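Local coordinates for protein phosphoglycerol transferase GacH (Streptococcus pyogenes MGAS5005, PDB 6DGM) that probably transfers glycerol phosphate to streptococcal rhamnose polysaccharide and binds sn-glycerol-1-phosphate, this chain being the sulfatase-like, probably catalytic part of a membrane protein, at residues A[135-140]-A[158-163]; A[168-173]-A[183-188]; A[220-225]-A[233-238]; A[210-215]-A[273-278]. One frame throughout, in Å; residues are numbered along the deposited sequence.

Contact 1 (A[135-140]-A[158-163]). With 1GP (sn-glycerol-1-phosphate), chain D.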
loop_
_atom_site.group_PDB
_atom_site.type_symbol
_atom_site.label_atom_id
_atom_site.label_comp_id
_atom_site.label_asym_id
_atom_site.label_seq_id
_atom_site.Cartn_x
_atom_site.Cartn_y
_atom_site.Cartn_z
ATOM N N ARG A 135 10.936 9.997 9.419
ATOM C CA ARG A 135 10.592 9.077 8.344
ATOM C C ARG A 135 11.370 7.787 8.562
ATOM O O ARG A 135 12.600 7.801 8.572
ATOM C CB ARG A 135 10.985 9.645 6.981
ATOM C CG ARG A 135 10.298 10.939 6.604
ATOM C CD ARG A 135 10.920 11.520 5.322
ATOM N NE ARG A 135 10.489 12.908 5.169
ATOM C CZ ARG A 135 11.116 13.813 4.437
ATOM N NH1 ARG A 135 12.210 13.466 3.766
ATOM N NH2 ARG A 135 10.657 15.063 4.387
ATOM N N ILE A 136 10.659 6.673 8.715
ATOM C CA ILE A 136 11.272 5.404 9.090
ATOM C C ILE A 136 10.791 4.314 8.150
ATOM O O ILE A 136 9.582 4.141 7.979
ATOM C CB ILE A 136 10.922 5.030 10.550
ATOM C CG1 ILE A 136 11.422 6.113 11.512
ATOM C CG2 ILE A 136 11.460 3.620 10.883
ATOM C CD1 ILE A 136 10.931 5.946 12.961
ATOM N N ALA A 137 11.731 3.571 7.548
ATOM C CA ALA A 137 11.422 2.385 6.767
ATOM C C ALA A 137 11.885 1.133 7.501
ATOM O O ALA A 137 12.839 1.175 8.271
ATOM C CB ALA A 137 12.106 2.440 5.376
ATOM N N MET A 138 11.197 0.019 7.257
ATOM C CA MET A 138 11.494 -1.240 7.930
ATOM C C MET A 138 11.208 -2.410 7.009
ATOM O O MET A 138 10.106 -2.500 6.463
ATOM C CB MET A 138 10.608 -1.390 9.174
ATOM C CG MET A 138 10.754 -0.255 10.140
ATOM S SD MET A 138 9.604 -0.355 11.550
ATOM C CE MET A 138 9.910 -1.944 12.111
ATOM N N HIS A 139 12.173 -3.327 6.881
ATOM C CA HIS A 139 11.977 -4.540 6.088
ATOM C C HIS A 139 12.964 -5.621 6.514
ATOM O O HIS A 139 14.179 -5.404 6.431
ATOM C CB HIS A 139 12.193 -4.241 4.608
ATOM C CG HIS A 139 12.091 -5.451 3.726
ATOM N ND1 HIS A 139 10.973 -6.257 3.698
ATOM C CD2 HIS A 139 12.946 -5.965 2.807
ATOM C CE1 HIS A 139 11.145 -7.217 2.803
ATOM N NE2 HIS A 139 12.342 -7.071 2.264
ATOM N N PRO A 140 12.501 -6.801 6.984
ATOM C CA PRO A 140 13.459 -7.805 7.482
ATOM C C PRO A 140 14.084 -8.656 6.374
ATOM O O PRO A 140 13.915 -9.870 6.304
ATOM C CB PRO A 140 12.625 -8.608 8.488
ATOM C CG PRO A 140 11.226 -8.323 8.222
ATOM C CD PRO A 140 11.110 -7.092 7.392
ATOM N N SER A 158 15.297 8.846 7.725
ATOM C CA SER A 158 16.342 8.844 8.737
ATOM C C SER A 158 16.779 7.436 9.100
ATOM O O SER A 158 17.947 7.221 9.451
ATOM C CB SER A 158 15.825 9.557 9.984
ATOM O OG SER A 158 16.724 9.400 11.070
ATOM N N LYS A 159 15.865 6.481 9.034
ATOM C CA LYS A 159 16.150 5.121 9.440
ATOM C C LYS A 159 15.564 4.160 8.419
ATOM O O LYS A 159 14.499 4.401 7.843
ATOM C CB LYS A 159 15.529 4.780 10.799
ATOM C CG LYS A 159 16.217 5.458 11.965
ATOM C CD LYS A 159 15.722 4.897 13.295
ATOM C CE LYS A 159 16.440 5.554 14.474
ATOM N NZ LYS A 159 15.958 4.974 15.749
ATOM N N PHE A 160 16.268 3.059 8.209
ATOM C CA PHE A 160 15.773 1.942 7.394
ATOM C C PHE A 160 16.234 0.679 8.119
ATOM O O PHE A 160 17.366 0.218 7.932
ATOM C CB PHE A 160 16.291 2.028 5.960
ATOM C CG PHE A 160 15.758 0.968 5.035
ATOM C CD1 PHE A 160 14.857 0.004 5.447
ATOM C CD2 PHE A 160 16.176 0.951 3.719
ATOM C CE1 PHE A 160 14.394 -0.976 4.568
ATOM C CE2 PHE A 160 15.733 -0.040 2.835
ATOM C CZ PHE A 160 14.828 -0.991 3.261
ATOM N N LEU A 161 15.362 0.147 8.973
ATOM C CA LEU A 161 15.661 -1.098 9.662
ATOM C C LEU A 161 15.635 -2.225 8.650
ATOM O O LEU A 161 14.664 -2.370 7.899
ATOM C CB LEU A 161 14.646 -1.396 10.759
ATOM C CG LEU A 161 14.808 -0.626 12.075
ATOM C CD1 LEU A 161 14.482 0.854 11.901
ATOM C CD2 LEU A 161 13.920 -1.267 13.141
ATOM N N ALA A 162 16.697 -3.023 8.641
ATOM C CA ALA A 162 16.812 -4.139 7.719
ATOM C C ALA A 162 17.653 -5.224 8.372
ATOM O O ALA A 162 18.430 -4.965 9.295
ATOM C CB ALA A 162 17.454 -3.707 6.393
ATOM N N LEU A 163 17.518 -6.464 7.870
ATOM C CA LEU A 163 18.371 -7.529 8.395
ATOM C C LEU A 163 19.821 -7.323 7.981
ATOM O O LEU A 163 20.739 -7.758 8.682
ATOM C CB LEU A 163 17.901 -8.898 7.923
ATOM C CG LEU A 163 16.686 -9.501 8.630
ATOM C CD1 LEU A 163 16.514 -10.959 8.186
ATOM C CD2 LEU A 163 16.788 -9.405 10.132
HETATM C C3 1GP D . 12.029 -9.140 -0.351
HETATM O O3 1GP D . 10.162 -7.585 -0.566
HETATM C C2 1GP D . 10.945 -8.586 -1.249
HETATM O O2 1GP D . 13.052 -8.188 -0.068
HETATM C C1 1GP D . 10.037 -9.699 -1.751
HETATM O O1P 1GP D . 9.219 -9.230 -2.828
HETATM O O2P 1GP D . 7.087 -10.816 -2.947
HETATM O O3P 1GP D . 8.134 -9.578 -5.019
HETATM O O4P 1GP D . 9.344 -11.523 -3.911
HETATM P P 1GP D . 8.378 -10.319 -3.686
#

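Contact 2 (A[168-173]-A[183-188])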
loop_
_atom_site.group_PDB
_atom_site.type_symbol
_atom_site.label_atom_id
_atom_site.label_comp_id
_atom_site.label_asym_id
_atom_site.label_seq_id
_atom_site.Cartn_x
_atom_site.Cartn_y
_atom_site.Cartn_z
ATOM N N ASP A 168 20.677 0.403 10.639
ATOM C CA ASP A 168 19.536 0.241 11.534
ATOM C C ASP A 168 19.091 -1.215 11.579
ATOM O O ASP A 168 18.859 -1.829 10.533
ATOM C CB ASP A 168 18.390 1.129 11.048
ATOM C CG ASP A 168 18.821 2.576 10.850
ATOM O OD1 ASP A 168 19.295 3.174 11.838
ATOM O OD2 ASP A 168 18.705 3.093 9.713
ATOM N N LYS A 169 18.960 -1.758 12.799
ATOM C CA LYS A 169 18.677 -3.168 13.000
ATOM C C LYS A 169 17.372 -3.384 13.759
ATOM O O LYS A 169 16.977 -2.570 14.593
ATOM C CB LYS A 169 19.799 -3.830 13.824
ATOM C CG LYS A 169 21.202 -3.572 13.313
ATOM C CD LYS A 169 21.409 -4.117 11.901
ATOM C CE LYS A 169 22.844 -3.848 11.443
ATOM N NZ LYS A 169 23.084 -4.242 10.027
ATOM N N PHE A 170 16.713 -4.501 13.456
ATOM C CA PHE A 170 15.614 -4.968 14.276
ATOM C C PHE A 170 16.145 -5.533 15.585
ATOM O O PHE A 170 17.213 -6.153 15.628
ATOM C CB PHE A 170 14.854 -6.080 13.573
ATOM C CG PHE A 170 14.033 -5.641 12.411
ATOM C CD1 PHE A 170 14.575 -5.605 11.140
ATOM C CD2 PHE A 170 12.706 -5.288 12.578
ATOM C CE1 PHE A 170 13.823 -5.214 10.057
ATOM C CE2 PHE A 170 11.938 -4.897 11.497
ATOM C CZ PHE A 170 12.501 -4.860 10.229
ATOM N N LYS A 171 15.393 -5.320 16.650
ATOM C CA LYS A 171 15.702 -5.878 17.955
ATOM C C LYS A 171 14.812 -7.081 18.243
ATOM O O LYS A 171 13.677 -7.173 17.760
ATOM C CB LYS A 171 15.503 -4.815 19.039
ATOM C CG LYS A 171 16.485 -3.659 18.927
ATOM C CD LYS A 171 16.233 -2.611 20.014
ATOM C CE LYS A 171 17.238 -1.469 19.926
ATOM N NZ LYS A 171 17.028 -0.460 21.009
ATOM N N ASN A 172 15.354 -8.016 19.027
ATOM C CA ASN A 172 14.607 -9.174 19.506
ATOM C C ASN A 172 13.959 -9.923 18.341
ATOM O O ASN A 172 12.737 -10.063 18.252
ATOM C CB ASN A 172 13.539 -8.750 20.512
ATOM C CG ASN A 172 14.098 -7.888 21.631
ATOM O OD1 ASN A 172 13.565 -6.817 21.935
ATOM N ND2 ASN A 172 15.189 -8.335 22.219
ATOM N N ILE A 173 14.805 -10.372 17.423
ATOM C CA ILE A 173 14.340 -11.003 16.194
ATOM C C ILE A 173 13.948 -12.441 16.492
ATOM O O ILE A 173 14.719 -13.195 17.096
ATOM C CB ILE A 173 15.439 -10.954 15.126
ATOM C CG1 ILE A 173 15.764 -9.515 14.740
ATOM C CG2 ILE A 173 15.032 -11.735 13.887
ATOM C CD1 ILE A 173 17.003 -9.404 13.887
ATOM N N LYS A 183 5.293 -10.517 14.411
ATOM C CA LYS A 183 5.398 -10.017 15.783
ATOM C C LYS A 183 6.662 -9.182 15.954
ATOM O O LYS A 183 6.626 -8.099 16.555
ATOM C CB LYS A 183 5.381 -11.180 16.773
ATOM C CG LYS A 183 5.554 -10.785 18.234
ATOM C CD LYS A 183 5.465 -12.034 19.106
ATOM C CE LYS A 183 5.568 -11.689 20.572
ATOM N NZ LYS A 183 5.383 -12.922 21.409
ATOM N N THR A 184 7.797 -9.671 15.436
ATOM C CA THR A 184 9.034 -8.905 15.509
ATOM C C THR A 184 8.859 -7.546 14.851
ATOM O O THR A 184 9.248 -6.511 15.416
ATOM C CB THR A 184 10.171 -9.661 14.834
ATOM O OG1 THR A 184 10.465 -10.854 15.570
ATOM C CG2 THR A 184 11.427 -8.817 14.778
ATOM N N VAL A 185 8.287 -7.532 13.640
ATOM C CA VAL A 185 8.102 -6.263 12.935
ATOM C C VAL A 185 7.222 -5.318 13.750
ATOM O O VAL A 185 7.572 -4.145 13.983
ATOM C CB VAL A 185 7.533 -6.516 11.530
ATOM C CG1 VAL A 185 7.193 -5.208 10.854
ATOM C CG2 VAL A 185 8.546 -7.309 10.696
ATOM N N TYR A 186 6.065 -5.813 14.204
ATOM C CA TYR A 186 5.129 -4.963 14.933
ATOM C C TYR A 186 5.760 -4.410 16.202
ATOM O O TYR A 186 5.588 -3.227 16.523
ATOM C CB TYR A 186 3.873 -5.763 15.272
ATOM C CG TYR A 186 2.994 -6.154 14.099
ATOM C CD1 TYR A 186 2.901 -5.357 12.974
ATOM C CD2 TYR A 186 2.249 -7.321 14.127
ATOM C CE1 TYR A 186 2.094 -5.716 11.915
ATOM C CE2 TYR A 186 1.440 -7.677 13.086
ATOM C CZ TYR A 186 1.361 -6.863 11.979
ATOM O OH TYR A 186 0.540 -7.217 10.936
ATOM N N ASN A 187 6.507 -5.241 16.936
ATOM C CA ASN A 187 7.079 -4.777 18.190
ATOM C C ASN A 187 8.208 -3.791 17.949
ATOM O O ASN A 187 8.421 -2.880 18.760
ATOM C CB ASN A 187 7.494 -5.964 19.045
ATOM C CG ASN A 187 6.305 -6.570 19.766
ATOM O OD1 ASN A 187 5.279 -5.902 19.955
ATOM N ND2 ASN A 187 6.437 -7.809 20.189
ATOM N N ASN A 188 8.899 -3.917 16.821
ATOM C CA ASN A 188 9.900 -2.916 16.466
ATOM C C ASN A 188 9.256 -1.594 16.047
ATOM O O ASN A 188 9.798 -0.530 16.341
ATOM C CB ASN A 188 10.846 -3.467 15.412
ATOM C CG ASN A 188 11.983 -4.244 16.022
ATOM O OD1 ASN A 188 13.056 -3.694 16.282
ATOM N ND2 ASN A 188 11.749 -5.529 16.302
HETATM O O HOH W 1 9.944 -11.185 18.246
#

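Contact 3 (A[220-225]-A[233-238])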
loop_
_atom_site.group_PDB
_atom_site.type_symbol
_atom_site.label_atom_id
_atom_site.label_comp_id
_atom_site.label_asym_id
_atom_site.label_seq_id
_atom_site.Cartn_x
_atom_site.Cartn_y
_atom_site.Cartn_z
ATOM N N ILE A 220 -5.598 -26.439 11.810
ATOM C CA ILE A 220 -5.849 -25.675 10.590
ATOM C C ILE A 220 -5.368 -26.498 9.408
ATOM O O ILE A 220 -4.170 -26.781 9.280
ATOM C CB ILE A 220 -5.156 -24.307 10.627
ATOM C CG1 ILE A 220 -5.769 -23.427 11.710
ATOM C CG2 ILE A 220 -5.245 -23.624 9.254
ATOM C CD1 ILE A 220 -5.027 -22.154 11.901
ATOM N N VAL A 221 -6.299 -26.901 8.553
ATOM C CA VAL A 221 -5.981 -27.679 7.363
ATOM C C VAL A 221 -6.777 -27.076 6.214
ATOM O O VAL A 221 -7.896 -26.591 6.396
ATOM C CB VAL A 221 -6.289 -29.182 7.518
ATOM C CG1 VAL A 221 -5.453 -29.785 8.646
ATOM C CG2 VAL A 221 -7.744 -29.408 7.754
ATOM N N ALA A 222 -6.187 -27.098 5.029
ATOM C CA ALA A 222 -6.802 -26.470 3.871
ATOM C C ALA A 222 -6.600 -27.376 2.670
ATOM O O ALA A 222 -5.627 -28.135 2.587
ATOM C CB ALA A 222 -6.226 -25.079 3.604
ATOM N N GLU A 223 -7.554 -27.322 1.757
ATOM C CA GLU A 223 -7.435 -28.077 0.523
ATOM C C GLU A 223 -8.135 -27.292 -0.569
ATOM O O GLU A 223 -8.981 -26.435 -0.303
ATOM C CB GLU A 223 -8.029 -29.478 0.646
ATOM C CG GLU A 223 -9.500 -29.499 0.970
ATOM C CD GLU A 223 -10.025 -30.905 1.159
ATOM O OE1 GLU A 223 -9.222 -31.794 1.512
ATOM O OE2 GLU A 223 -11.238 -31.117 0.949
ATOM N N GLY A 224 -7.747 -27.582 -1.802
ATOM C CA GLY A 224 -8.392 -27.023 -2.967
ATOM C C GLY A 224 -8.850 -28.138 -3.896
ATOM O O GLY A 224 -8.253 -29.214 -3.935
ATOM N N LYS A 225 -9.917 -27.857 -4.642
ATOM C CA LYS A 225 -10.462 -28.833 -5.574
ATOM C C LYS A 225 -9.403 -29.221 -6.595
ATOM O O LYS A 225 -8.803 -28.361 -7.248
ATOM C CB LYS A 225 -11.681 -28.229 -6.284
ATOM C CG LYS A 225 -12.415 -29.195 -7.188
ATOM C CD LYS A 225 -13.623 -28.544 -7.860
ATOM C CE LYS A 225 -14.268 -29.494 -8.860
ATOM N NZ LYS A 225 -15.572 -28.981 -9.371
ATOM N N HIS A 233 -0.511 -28.707 0.653
ATOM C CA HIS A 233 0.408 -28.509 1.772
ATOM C C HIS A 233 0.835 -27.054 1.871
ATOM O O HIS A 233 0.878 -26.484 2.968
ATOM C CB HIS A 233 1.630 -29.413 1.605
ATOM C CG HIS A 233 2.526 -29.436 2.803
ATOM N ND1 HIS A 233 2.098 -29.869 4.035
ATOM C CD2 HIS A 233 3.815 -29.051 2.967
ATOM C CE1 HIS A 233 3.086 -29.766 4.906
ATOM N NE2 HIS A 233 4.142 -29.281 4.284
ATOM N N ASN A 234 1.169 -26.435 0.735
ATOM C CA ASN A 234 1.507 -25.019 0.745
ATOM C C ASN A 234 0.348 -24.172 1.262
ATOM O O ASN A 234 0.548 -23.259 2.068
ATOM C CB ASN A 234 1.892 -24.567 -0.660
ATOM C CG ASN A 234 3.329 -24.879 -0.997
ATOM O OD1 ASN A 234 4.180 -24.950 -0.126
ATOM N ND2 ASN A 234 3.601 -25.075 -2.275
ATOM N N LEU A 235 -0.870 -24.458 0.802
ATOM C CA LEU A 235 -2.017 -23.689 1.255
ATOM C C LEU A 235 -2.221 -23.853 2.752
ATOM O O LEU A 235 -2.521 -22.879 3.456
ATOM C CB LEU A 235 -3.273 -24.114 0.498
ATOM C CG LEU A 235 -4.582 -23.428 0.924
ATOM C CD1 LEU A 235 -4.541 -21.906 0.751
ATOM C CD2 LEU A 235 -5.767 -24.030 0.153
ATOM N N THR A 236 -2.069 -25.086 3.257
ATOM C CA THR A 236 -2.219 -25.327 4.689
ATOM C C THR A 236 -1.159 -24.579 5.484
ATOM O O THR A 236 -1.472 -23.931 6.487
ATOM C CB THR A 236 -2.164 -26.831 4.959
ATOM O OG1 THR A 236 -3.327 -27.443 4.397
ATOM C CG2 THR A 236 -2.093 -27.137 6.474
ATOM N N SER A 237 0.110 -24.672 5.060
ATOM C CA SER A 237 1.177 -23.964 5.760
ATOM C C SER A 237 0.943 -22.458 5.740
ATOM O O SER A 237 1.153 -21.771 6.748
ATOM C CB SER A 237 2.525 -24.258 5.087
ATOM O OG SER A 237 2.789 -25.648 5.050
ATOM N N TYR A 238 0.552 -21.926 4.582
ATOM C CA TYR A 238 0.253 -20.502 4.465
ATOM C C TYR A 238 -0.899 -20.095 5.376
ATOM O O TYR A 238 -0.836 -19.050 6.037
ATOM C CB TYR A 238 -0.083 -20.194 3.007
ATOM C CG TYR A 238 -0.650 -18.816 2.771
ATOM C CD1 TYR A 238 0.186 -17.720 2.710
ATOM C CD2 TYR A 238 -2.019 -18.630 2.604
ATOM C CE1 TYR A 238 -0.342 -16.449 2.495
ATOM C CE2 TYR A 238 -2.550 -17.380 2.376
ATOM C CZ TYR A 238 -1.702 -16.293 2.336
ATOM O OH TYR A 238 -2.232 -15.036 2.110
#

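Contact 4 (A[210-215]-A[273-278])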
loop_
_atom_site.group_PDB
_atom_site.type_symbol
_atom_site.label_atom_id
_atom_site.label_comp_id
_atom_site.label_asym_id
_atom_site.label_seq_id
_atom_site.Cartn_x
_atom_site.Cartn_y
_atom_site.Cartn_z
ATOM N N ILE A 210 6.902 -16.692 0.408
ATOM C CA ILE A 210 7.298 -18.017 -0.036
ATOM C C ILE A 210 8.757 -18.271 0.345
ATOM O O ILE A 210 9.572 -17.361 0.272
ATOM C CB ILE A 210 7.045 -18.157 -1.544
ATOM C CG1 ILE A 210 7.191 -19.605 -2.014
ATOM C CG2 ILE A 210 7.989 -17.221 -2.328
ATOM C CD1 ILE A 210 6.851 -19.773 -3.489
ATOM N N PRO A 211 9.133 -19.487 0.746
ATOM C CA PRO A 211 8.379 -20.726 0.963
ATOM C C PRO A 211 7.754 -20.759 2.359
ATOM O O PRO A 211 8.321 -20.192 3.306
ATOM C CB PRO A 211 9.448 -21.807 0.811
ATOM C CG PRO A 211 10.688 -21.175 1.279
ATOM C CD PRO A 211 10.582 -19.687 0.986
ATOM N N TRP A 212 6.604 -21.427 2.458
ATOM C CA TRP A 212 5.795 -21.440 3.673
ATOM C C TRP A 212 6.042 -22.742 4.420
ATOM O O TRP A 212 5.926 -23.826 3.842
ATOM C CB TRP A 212 4.306 -21.313 3.320
ATOM C CG TRP A 212 4.068 -20.148 2.433
ATOM C CD1 TRP A 212 3.990 -18.852 2.810
ATOM C CD2 TRP A 212 3.935 -20.161 1.000
ATOM N NE1 TRP A 212 3.804 -18.047 1.713
ATOM C CE2 TRP A 212 3.777 -18.827 0.588
ATOM C CE3 TRP A 212 3.944 -21.175 0.033
ATOM C CZ2 TRP A 212 3.615 -18.473 -0.751
ATOM C CZ3 TRP A 212 3.787 -20.824 -1.301
ATOM C CH2 TRP A 212 3.623 -19.485 -1.677
ATOM N N SER A 213 6.402 -22.643 5.695
ATOM C CA SER A 213 6.720 -23.825 6.496
ATOM C C SER A 213 6.093 -23.648 7.866
ATOM O O SER A 213 6.537 -22.796 8.640
ATOM C CB SER A 213 8.232 -24.001 6.634
ATOM O OG SER A 213 8.580 -25.253 7.228
ATOM N N SER A 214 5.074 -24.442 8.166
ATOM C CA SER A 214 4.426 -24.362 9.468
ATOM C C SER A 214 3.645 -25.636 9.720
ATOM O O SER A 214 2.813 -26.024 8.899
ATOM C CB SER A 214 3.483 -23.152 9.520
ATOM O OG SER A 214 2.929 -23.036 10.820
ATOM N N ASP A 215 3.901 -26.280 10.864
ATOM C CA ASP A 215 3.174 -27.472 11.255
ATOM C C ASP A 215 2.042 -27.204 12.225
ATOM O O ASP A 215 1.224 -28.103 12.443
ATOM C CB ASP A 215 4.145 -28.486 11.871
ATOM C CG ASP A 215 4.963 -29.184 10.809
ATOM O OD1 ASP A 215 4.326 -29.882 10.005
ATOM O OD2 ASP A 215 6.190 -28.968 10.725
ATOM N N PRO A 273 -0.403 -15.067 -2.439
ATOM C CA PRO A 273 0.728 -16.002 -2.482
ATOM C C PRO A 273 0.690 -16.817 -3.763
ATOM O O PRO A 273 -0.381 -17.184 -4.255
ATOM C CB PRO A 273 0.481 -16.895 -1.270
ATOM C CG PRO A 273 -1.018 -16.911 -1.139
ATOM C CD PRO A 273 -1.431 -15.490 -1.463
ATOM N N GLY A 274 1.878 -17.132 -4.292
ATOM C CA GLY A 274 1.967 -17.860 -5.540
ATOM C C GLY A 274 1.902 -19.354 -5.300
ATOM O O GLY A 274 2.875 -20.085 -5.549
ATOM N N LEU A 275 0.782 -19.812 -4.756
ATOM C CA LEU A 275 0.612 -21.231 -4.506
ATOM C C LEU A 275 -0.618 -21.838 -5.151
ATOM O O LEU A 275 -0.736 -23.068 -5.149
ATOM C CB LEU A 275 0.567 -21.529 -2.998
ATOM C CG LEU A 275 -0.534 -20.836 -2.178
ATOM C CD1 LEU A 275 -1.866 -21.552 -2.245
ATOM C CD2 LEU A 275 -0.065 -20.687 -0.730
ATOM N N TYR A 276 -1.523 -21.019 -5.716
ATOM C CA TYR A 276 -2.750 -21.560 -6.271
ATOM C C TYR A 276 -2.587 -21.818 -7.765
ATOM O O TYR A 276 -2.023 -20.985 -8.479
ATOM C CB TYR A 276 -3.882 -20.547 -6.125
ATOM C CG TYR A 276 -4.210 -20.069 -4.733
ATOM C CD1 TYR A 276 -5.016 -20.835 -3.898
ATOM C CD2 TYR A 276 -3.756 -18.839 -4.261
ATOM C CE1 TYR A 276 -5.352 -20.406 -2.639
ATOM C CE2 TYR A 276 -4.084 -18.393 -2.983
ATOM C CZ TYR A 276 -4.881 -19.190 -2.171
ATOM O OH TYR A 276 -5.228 -18.744 -0.907
ATOM N N PRO A 277 -3.100 -22.938 -8.263
ATOM C CA PRO A 277 -3.266 -23.088 -9.713
ATOM C C PRO A 277 -4.418 -22.224 -10.198
ATOM O O PRO A 277 -5.316 -21.860 -9.436
ATOM C CB PRO A 277 -3.577 -24.578 -9.882
ATOM C CG PRO A 277 -4.261 -24.943 -8.615
ATOM C CD PRO A 277 -3.639 -24.089 -7.520
ATOM N N ASP A 278 -4.388 -21.880 -11.491
ATOM C CA ASP A 278 -5.449 -21.043 -12.040
ATOM C C ASP A 278 -6.823 -21.671 -11.839
ATOM O O ASP A 278 -7.818 -20.950 -11.690
ATOM C CB ASP A 278 -5.217 -20.761 -13.522
ATOM C CG ASP A 278 -4.209 -19.642 -13.765
ATOM O OD1 ASP A 278 -3.769 -18.979 -12.806
ATOM O OD2 ASP A 278 -3.863 -19.442 -14.952
#

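Contact 1 (A[135-140]-A[158-163])
His-139 N donates to Leu-161 O at 2.9 Å, near one end of a parallel strand pair. The side chain of the same histidine meets the bound ligand: His-139 NE2 is hydrogen-bonded to O2 of the sn-glycerol-1-phosphate at 2.7 Å. O2 lies near the plane of the imidazole, at its edge. The ring gets there with CG anti to the backbone N (chi1 177°). Its other nitrogen, ND1, is bonded to Ile-204 O, which helps fix the rotation of the ring. Two more backbone bonds follow the same parallel pattern, an almost straight one from Ala-137 N to Lys-159 O (2.9 Å) and one from Leu-161 N to Ala-137 O (2.8 Å). On the histidine face of the sheet, Phe-160 CD1 rests 3.7 Å from Ala-137 CB, and the ring turns its edge to His-139 CB. On the other face Met-138 and Leu-161 lie side by side, with Met-138 CG 4.1 Å from Leu-161 CB. The pair belongs to a beta-alpha-beta unit, strand 135-139, helix 148-154 and strand 159-162. Tyr-152 of that helix packs on Phe-160, helix 182-192 packs against Met-138, and strand 200-204 continues the sheet beyond 135-139.

Contact 2 (A[168-173]-A[183-188])
Asn-188 presents its amide to the backbone of Lys-171 and its flank to the ring of Phe-170. The amide bonds both the N-H and the C=O of Lys-171. Asn-188 OD1 accepts from Lys-171 N at 2.9 Å, with an N-H...O angle of 177°. Asn-188 ND2 gives one hydrogen to Lys-171 O, also at 2.9 Å; this carbonyl is met in its own plane, on a lone pair. The second hydrogen of Asn-188 ND2 goes back to the helix, to Thr-184 O at 2.8 Å. Both acceptors of ND2 lie close to the amide plane, so the three bonds together fix the rotation of the group. Thr-184 O also takes the helical bond from Asn-188 N, and the two donors reach it from opposite faces of its plane.

The ring of Phe-170 is turned steeply against this amide, with the two planes 74° apart. Phe-170 CD2 comes to 3.7 Å from Asn-188 CG, which lies at the ring edge. Phe-170 CE2 touches Val-185 CG2 at 4.2 Å. With OG1 beside the backbone N (chi1 -66°), Thr-184 CG2 lies 3.9 Å from Ile-173 CA. Its OG1 is bonded to Ser-181 OG and to Glu-174 N, and shares a water with Asn-172 O.

The contact ties an irregular loop to a helix through side-chain to backbone bonds. Phe-170 also packs on Leu-161 of the edge strand 159-162 and Met-138 of the adjoining strand 135-139. Helix 182-192 lies over the same face, with Asn-188 touching those two residues. Its Tyr-186 stacks on Phe-252 of helix 229-257.

Contact 3 (A[220-225]-A[233-238])
Thr-236 and Leu-235, neighbours on one helix, take hold of Ala-222 by different means. Thr-236 has OG1 beside its backbone N and anti to the carbonyl carbon (chi1 -68°). This turns the hydroxyl to the backbone of Ala-222, where Ala-222 N donates to Thr-236 OG1 at 2.9 Å. The bond is bent, with an N-H...O angle of 149°. Ala-222 O is also close, 3.0 Å from Thr-236 OG1. Within the helix OG1 is bonded to Asn-232 O, one turn back. The methyl branch meets the chain just before the strand: Thr-236 CG2 lies 3.5 Å from Ile-220 O.

Strand 222-224 and helix 229-257 follow each other in the chain. They are joined by a short connection and lie close together, with segment axes 6.8 Å apart and running at 142°. The strand pairs with 58-60 in a small antiparallel sheet, separate from the main sheet of the sulfatase-like domain. Val-60 touches Ala-222 from within that sheet.

Leu-235 reaches the strand with CG anti to its backbone N (chi1 177°). Both CG and CD2 then meet the methyl of Ala-222, with Leu-235 CG 3.6 Å from Ala-222 CB. Leu-235 CD2 also lies 4.0 Å from Glu-223 O. Gly-224, the last strand residue, gives its N-H to Asn-232 OD1, a further bond to the same helix.

Contact 4 (A[210-215]-A[273-278])
Trp-212 lays the benzo end of its indole against Pro-273, Gly-274 and Leu-275. From CB the side chain leaves with CG anti to the carbonyl carbon (chi1 -52°), which carries the six-membered ring across to 273-275. On the way out, NE1 is hydrogen-bonded to Asn-208 O, in the loop just before. The six-membered ring makes the contact across the segments. Trp-212 CE3 is 4.1 Å from Leu-275 CD2. Trp-212 CZ3, further out, comes to 3.7 Å from Leu-275 CB. At the far corner Trp-212 CH2 lies 3.9 Å from Gly-274 N, which sits at the ring edge. Trp-212 CZ2 touches Pro-273 CB at 3.5 Å, where the two side chains cross at about a right angle.

The face of the ring is used as well. Leu-275 CD2 stands over it in a CH-pi contact, 4.0 Å from the centroid of the six-membered ring of Trp-212 and 13° off its normal. On the opposite face lies Ile-210 CA, from the tryptophan's own loop. The indole is thus held between its own backbone and the leucine. Gly-274 is the centre of an inverse gamma turn; the residues on either side of it, Pro-273 and Leu-275, both direct CB to the tryptophan loop. Tyr-238 of helix 229-257 adds an edge-to-face contact with the indole.

His-271, a manganese ligand, lies just before this turn, and Ile-210 follows His-209, which binds the glycerol phosphate. The chemistry across the two loops is apolar. It is consistent with two site-bearing loops held together by shape and dispersion, while the indole N-H is satisfied within its own loop.

Overall arrangement
The four contacts form two touching pairs. Contacts 1 and 2 have centres 10 Å apart and join directly: Asp-168 OD2 probably accepts from Phe-160 N at 2.9 Å, tying the loop of contact 2 to the edge strand of contact 1. Contacts 3 and 4 are 8 Å apart between centres, and contact 3 is nested in the chain loop that contact 4 closes. There Tyr-238 CZ packs on Pro-273 CG at 3.6 Å. Both pairs have a member near the glycerol phosphate site. Contact 1 reaches the ligand through His-139, and the side chain of Ile-210 in contact 4 is about 6 Å from the bound sn-glycerol-1-phosphate. Contact 3 is remote from the site.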